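Local coordinates for putative N-acetylneuraminate lyase ([Ruminococcus] gnavus ATCC 29149, PDB 6RB7), which is a putative lyase of the dihydrodipicolinate synthetase family, built on a (beta/alpha)8 barrel and assembled from four chains, at residues H145-N156 against G177-M188. Residues are numbered along the deposited sequence; the frame is centred on the assembly and turned at random.
Sequences HLPEYAIAQYWN and GVALTQNLFVEM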
loop_
_atom_site.group_PDB
_atom_site.type_symbol
_atom_site.label_atom_id
_atom_site.label_comp_id
_atom_site.label_asym_id
_atom_site.label_seq_id
_atom_site.Cartn_x
_atom_site.Cartn_y
_atom_site.Cartn_z
ATOM N N HIS A 145 -10.353 5.827 -8.865
ATOM C CA HIS A 145 -8.984 6.190 -9.289
ATOM C C HIS A 145 -9.034 6.437 -10.793
ATOM O O HIS A 145 -9.057 5.469 -11.559
ATOM C CB HIS A 145 -8.006 5.081 -8.895
ATOM C CG HIS A 145 -8.032 4.788 -7.423
ATOM N ND1 HIS A 145 -8.457 5.705 -6.468
ATOM C CD2 HIS A 145 -7.736 3.648 -6.750
ATOM C CE1 HIS A 145 -8.389 5.145 -5.279
ATOM N NE2 HIS A 145 -7.982 3.868 -5.430
ATOM N N LEU A 146 -9.052 7.692 -11.202
ATOM C CA LEU A 146 -9.250 8.015 -12.619
ATOM C C LEU A 146 -7.911 8.114 -13.316
ATOM O O LEU A 146 -6.887 8.459 -12.726
ATOM C CB LEU A 146 -10.084 9.291 -12.720
ATOM C CG LEU A 146 -11.478 9.218 -12.116
ATOM C CD1 LEU A 146 -12.239 10.501 -12.440
ATOM C CD2 LEU A 146 -12.215 7.990 -12.608
ATOM N N PRO A 147 -7.904 7.854 -14.633
ATOM C CA PRO A 147 -6.685 7.971 -15.402
ATOM C C PRO A 147 -6.203 9.410 -15.503
ATOM O O PRO A 147 -6.950 10.361 -15.337
ATOM C CB PRO A 147 -7.013 7.427 -16.787
ATOM C CG PRO A 147 -8.513 7.313 -16.814
ATOM C CD PRO A 147 -9.045 7.382 -15.409
ATOM N N GLU A 148 -4.912 9.551 -15.821
ATOM C CA GLU A 148 -4.308 10.902 -15.822
ATOM C C GLU A 148 -5.048 11.829 -16.797
ATOM O O GLU A 148 -5.178 13.027 -16.503
ATOM C CB GLU A 148 -2.826 10.833 -16.203
ATOM C CG GLU A 148 -1.943 10.146 -15.173
ATOM C CD GLU A 148 -0.439 10.236 -15.471
ATOM O OE1 GLU A 148 -0.053 10.790 -16.498
ATOM O OE2 GLU A 148 0.352 9.741 -14.678
ATOM N N TYR A 149 -5.488 11.350 -17.962
ATOM C CA TYR A 149 -6.188 12.245 -18.915
ATOM C C TYR A 149 -7.488 12.767 -18.300
ATOM O O TYR A 149 -7.877 13.926 -18.584
ATOM C CB TYR A 149 -6.444 11.601 -20.287
ATOM C CG TYR A 149 -7.035 10.215 -20.248
ATOM C CD1 TYR A 149 -8.394 10.014 -20.193
ATOM C CD2 TYR A 149 -6.211 9.099 -20.332
ATOM C CE1 TYR A 149 -8.928 8.738 -20.161
ATOM C CE2 TYR A 149 -6.732 7.826 -20.343
ATOM C CZ TYR A 149 -8.091 7.645 -20.246
ATOM O OH TYR A 149 -8.603 6.376 -20.278
ATOM N N ALA A 150 -8.171 11.973 -17.476
ATOM C CA ALA A 150 -9.423 12.391 -16.812
ATOM C C ALA A 150 -9.119 13.401 -15.701
ATOM O O ALA A 150 -9.895 14.342 -15.482
ATOM C CB ALA A 150 -10.182 11.209 -16.288
ATOM N N ILE A 151 -8.021 13.190 -14.985
ATOM C CA ILE A 151 -7.595 14.150 -13.928
ATOM C C ILE A 151 -7.273 15.502 -14.575
ATOM O O ILE A 151 -7.738 16.561 -14.090
ATOM C CB ILE A 151 -6.425 13.600 -13.118
ATOM C CG1 ILE A 151 -6.778 12.281 -12.457
ATOM C CG2 ILE A 151 -6.012 14.657 -12.091
ATOM C CD1 ILE A 151 -5.650 11.551 -11.779
ATOM N N ALA A 152 -6.499 15.504 -15.671
ATOM C CA ALA A 152 -6.169 16.750 -16.376
ATOM C C ALA A 152 -7.440 17.414 -16.888
ATOM O O ALA A 152 -7.579 18.639 -16.790
ATOM C CB ALA A 152 -5.221 16.489 -17.522
ATOM N N GLN A 153 -8.378 16.635 -17.404
ATOM C CA GLN A 153 -9.636 17.227 -17.958
ATOM C C GLN A 153 -10.388 17.903 -16.809
ATOM O O GLN A 153 -10.934 18.984 -17.018
ATOM C CB GLN A 153 -10.467 16.137 -18.658
ATOM C CG GLN A 153 -11.878 16.562 -19.009
ATOM C CD GLN A 153 -12.731 15.397 -19.496
ATOM O OE1 GLN A 153 -12.236 14.413 -20.030
ATOM N NE2 GLN A 153 -14.035 15.475 -19.282
ATOM N N TYR A 154 -10.430 17.288 -15.627
ATOM C CA TYR A 154 -11.130 17.843 -14.456
ATOM C C TYR A 154 -10.491 19.182 -14.079
ATOM O O TYR A 154 -11.163 20.212 -13.996
ATOM C CB TYR A 154 -11.062 16.839 -13.329
ATOM C CG TYR A 154 -11.546 17.243 -11.955
ATOM C CD1 TYR A 154 -12.886 17.313 -11.625
ATOM C CD2 TYR A 154 -10.625 17.408 -10.918
ATOM C CE1 TYR A 154 -13.299 17.523 -10.315
ATOM C CE2 TYR A 154 -11.023 17.641 -9.608
ATOM C CZ TYR A 154 -12.369 17.685 -9.300
ATOM O OH TYR A 154 -12.806 17.857 -8.016
ATOM N N TRP A 155 -9.176 19.193 -13.886
ATOM C CA TRP A 155 -8.470 20.446 -13.503
ATOM C C TRP A 155 -8.620 21.513 -14.585
ATOM O O TRP A 155 -8.825 22.680 -14.252
ATOM C CB TRP A 155 -7.025 20.156 -13.168
ATOM C CG TRP A 155 -6.842 19.402 -11.888
ATOM C CD1 TRP A 155 -7.666 19.392 -10.807
ATOM C CD2 TRP A 155 -5.724 18.563 -11.545
ATOM N NE1 TRP A 155 -7.116 18.622 -9.814
ATOM C CE2 TRP A 155 -5.909 18.140 -10.223
ATOM C CE3 TRP A 155 -4.550 18.175 -12.209
ATOM C CZ2 TRP A 155 -5.030 17.265 -9.572
ATOM C CZ3 TRP A 155 -3.671 17.345 -11.562
ATOM C CH2 TRP A 155 -3.913 16.888 -10.268
ATOM N N ASN A 156 -8.462 21.126 -15.838
ATOM C CA ASN A 156 -8.566 22.101 -16.941
ATOM C C ASN A 156 -9.994 22.643 -17.024
ATOM O O ASN A 156 -10.151 23.837 -17.398
ATOM C CB ASN A 156 -8.007 21.543 -18.238
ATOM C CG ASN A 156 -6.498 21.550 -18.264
ATOM O OD1 ASN A 156 -5.893 20.566 -18.767
ATOM N ND2 ASN A 156 -5.887 22.598 -17.761
ATOM N N GLY A 177 -6.107 9.035 -3.447
ATOM C CA GLY A 177 -5.896 7.722 -4.051
ATOM C C GLY A 177 -5.193 7.759 -5.385
ATOM O O GLY A 177 -4.899 6.689 -5.962
ATOM N N VAL A 178 -4.928 8.966 -5.903
ATOM C CA VAL A 178 -4.169 9.196 -7.139
ATOM C C VAL A 178 -3.149 10.300 -6.848
ATOM O O VAL A 178 -3.426 11.158 -6.018
ATOM C CB VAL A 178 -5.060 9.554 -8.347
ATOM C CG1 VAL A 178 -5.923 8.381 -8.783
ATOM C CG2 VAL A 178 -5.931 10.764 -8.072
ATOM N N ALA A 179 -2.046 10.281 -7.586
ATOM C CA ALA A 179 -0.943 11.249 -7.444
ATOM C C ALA A 179 -0.847 12.158 -8.653
ATOM O O ALA A 179 -1.090 11.745 -9.799
ATOM C CB ALA A 179 0.356 10.483 -7.235
ATOM N N LEU A 180 -0.322 13.359 -8.411
ATOM C CA LEU A 180 0.293 14.176 -9.448
ATOM C C LEU A 180 1.628 13.562 -9.823
ATOM O O LEU A 180 2.607 13.732 -9.110
ATOM C CB LEU A 180 0.454 15.623 -8.983
ATOM C CG LEU A 180 1.096 16.531 -10.029
ATOM C CD1 LEU A 180 0.188 16.726 -11.232
ATOM C CD2 LEU A 180 1.452 17.872 -9.411
ATOM N N THR A 181 1.652 12.847 -10.938
ATOM C CA THR A 181 2.905 12.263 -11.462
ATOM C C THR A 181 3.702 13.326 -12.215
ATOM O O THR A 181 3.153 14.361 -12.616
ATOM C CB THR A 181 2.601 11.119 -12.401
ATOM O OG1 THR A 181 1.829 11.588 -13.514
ATOM C CG2 THR A 181 1.892 10.004 -11.673
ATOM N N GLN A 182 4.971 13.026 -12.515
ATOM C CA GLN A 182 5.763 13.981 -13.324
ATOM C C GLN A 182 5.118 14.192 -14.692
ATOM O O GLN A 182 5.035 15.341 -15.147
ATOM C CB GLN A 182 7.226 13.538 -13.457
ATOM C CG GLN A 182 8.115 13.884 -12.246
ATOM C CD GLN A 182 7.864 15.134 -11.418
ATOM O OE1 GLN A 182 7.818 16.308 -11.881
ATOM N NE2 GLN A 182 7.721 14.857 -10.137
ATOM N N ASN A 183 4.591 13.144 -15.327
ATOM C CA ASN A 183 3.974 13.246 -16.669
ATOM C C ASN A 183 2.707 14.107 -16.576
ATOM O O ASN A 183 2.448 14.924 -17.486
ATOM C CB ASN A 183 3.595 11.895 -17.257
ATOM C CG ASN A 183 4.796 11.119 -17.757
ATOM O OD1 ASN A 183 5.886 11.661 -17.885
ATOM N ND2 ASN A 183 4.597 9.846 -18.066
ATOM N N LEU A 184 1.893 13.912 -15.525
ATOM C CA LEU A 184 0.658 14.709 -15.402
ATOM C C LEU A 184 1.027 16.169 -15.151
ATOM O O LEU A 184 0.337 17.056 -15.675
ATOM C CB LEU A 184 -0.224 14.113 -14.312
ATOM C CG LEU A 184 -1.519 14.847 -14.026
ATOM C CD1 LEU A 184 -2.382 15.129 -15.220
ATOM C CD2 LEU A 184 -2.305 14.068 -12.979
ATOM N N PHE A 185 2.108 16.433 -14.410
ATOM C CA PHE A 185 2.508 17.828 -14.164
ATOM C C PHE A 185 2.983 18.472 -15.476
ATOM O O PHE A 185 2.643 19.632 -15.708
ATOM C CB PHE A 185 3.491 17.881 -13.008
ATOM C CG PHE A 185 3.836 19.264 -12.519
ATOM C CD1 PHE A 185 2.905 20.295 -12.470
ATOM C CD2 PHE A 185 5.097 19.501 -11.985
ATOM C CE1 PHE A 185 3.261 21.524 -11.954
ATOM C CE2 PHE A 185 5.442 20.739 -11.496
ATOM C CZ PHE A 185 4.525 21.753 -11.485
ATOM N N VAL A 186 3.716 17.734 -16.312
ATOM C CA VAL A 186 4.103 18.259 -17.651
ATOM C C VAL A 186 2.838 18.675 -18.393
ATOM O O VAL A 186 2.787 19.786 -18.963
ATOM C CB VAL A 186 4.929 17.236 -18.448
ATOM C CG1 VAL A 186 5.046 17.673 -19.915
ATOM C CG2 VAL A 186 6.313 17.048 -17.830
ATOM N N GLU A 187 1.824 17.792 -18.423
ATOM C CA GLU A 187 0.590 18.107 -19.164
ATOM C C GLU A 187 -0.045 19.366 -18.563
ATOM O O GLU A 187 -0.526 20.248 -19.294
ATOM C CB GLU A 187 -0.316 16.881 -19.135
ATOM C CG GLU A 187 -1.612 17.095 -19.855
ATOM C CD GLU A 187 -1.517 17.028 -21.375
ATOM O OE1 GLU A 187 -0.394 16.882 -21.933
ATOM O OE2 GLU A 187 -2.588 17.113 -21.988
ATOM N N MET A 188 -0.128 19.465 -17.244
ATOM C CA MET A 188 -0.820 20.594 -16.614
ATOM C C MET A 188 -0.046 21.915 -16.816
ATOM O O MET A 188 -0.693 22.966 -16.839
ATOM C CB MET A 188 -1.029 20.348 -15.119
ATOM C CG MET A 188 -2.025 19.252 -14.854
ATOM S SD MET A 188 -3.634 19.455 -15.738
ATOM C CE MET A 188 -4.092 21.088 -15.214
#
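Glu148 keeps CG anti to its carbonyl carbon (chi1 -68°) and runs extended beyond it, which carries its carboxylate to Thr181, whose OG1 lies between its own backbone N and carbonyl carbon (chi1 61°). The Thr181 hydroxyl donates to Glu148 OE2 at 2.6 Å, meeting that oxygen from well above the carboxylate plane. The same OG1 accepts from Leu184 N at 3.1 Å, the N-cap bond of helix 182-188, so one hydroxyl joins the first turn of helix 148-156 to the start of the other helix.

Further along both helices, Leu184 fits knob-into-hole among Glu148, Ile151, Ala152 and Trp155. Its CD1 branch reaches Ala152 CB at 3.9 Å, while CD2 meets Ile151 CG2 and, at 3.8 Å, Trp155 CZ3. Met188 lays SD at the edge of the Trp155 six-membered ring, 5.3 Å from its centroid, a Met-aromatic contact; SD also packs on Ala152 CB. Trp155 NE1 is bonded to Ile139 O, which probably helps fix the indole. Toward the preceding loops Ile151 CD1 and Val178 CG2 touch tip to tip at 3.8 Å, and Gly177 O lies over one face of the His145 ring, whose NE2 bonds Gln174 O of a second subunit.

The axes of helix 148-156 and helix 182-188 approach to 10.3 Å at a crossing angle of -36°, joining two neighbouring outer helices of the barrel. The chemistry is an apolar seam flanked near the helix starts by the Glu148-Thr181 hydrogen bond, whose hydroxyl also caps helix 182-188; the start of that helix would probably favour the negative charge of Glu148.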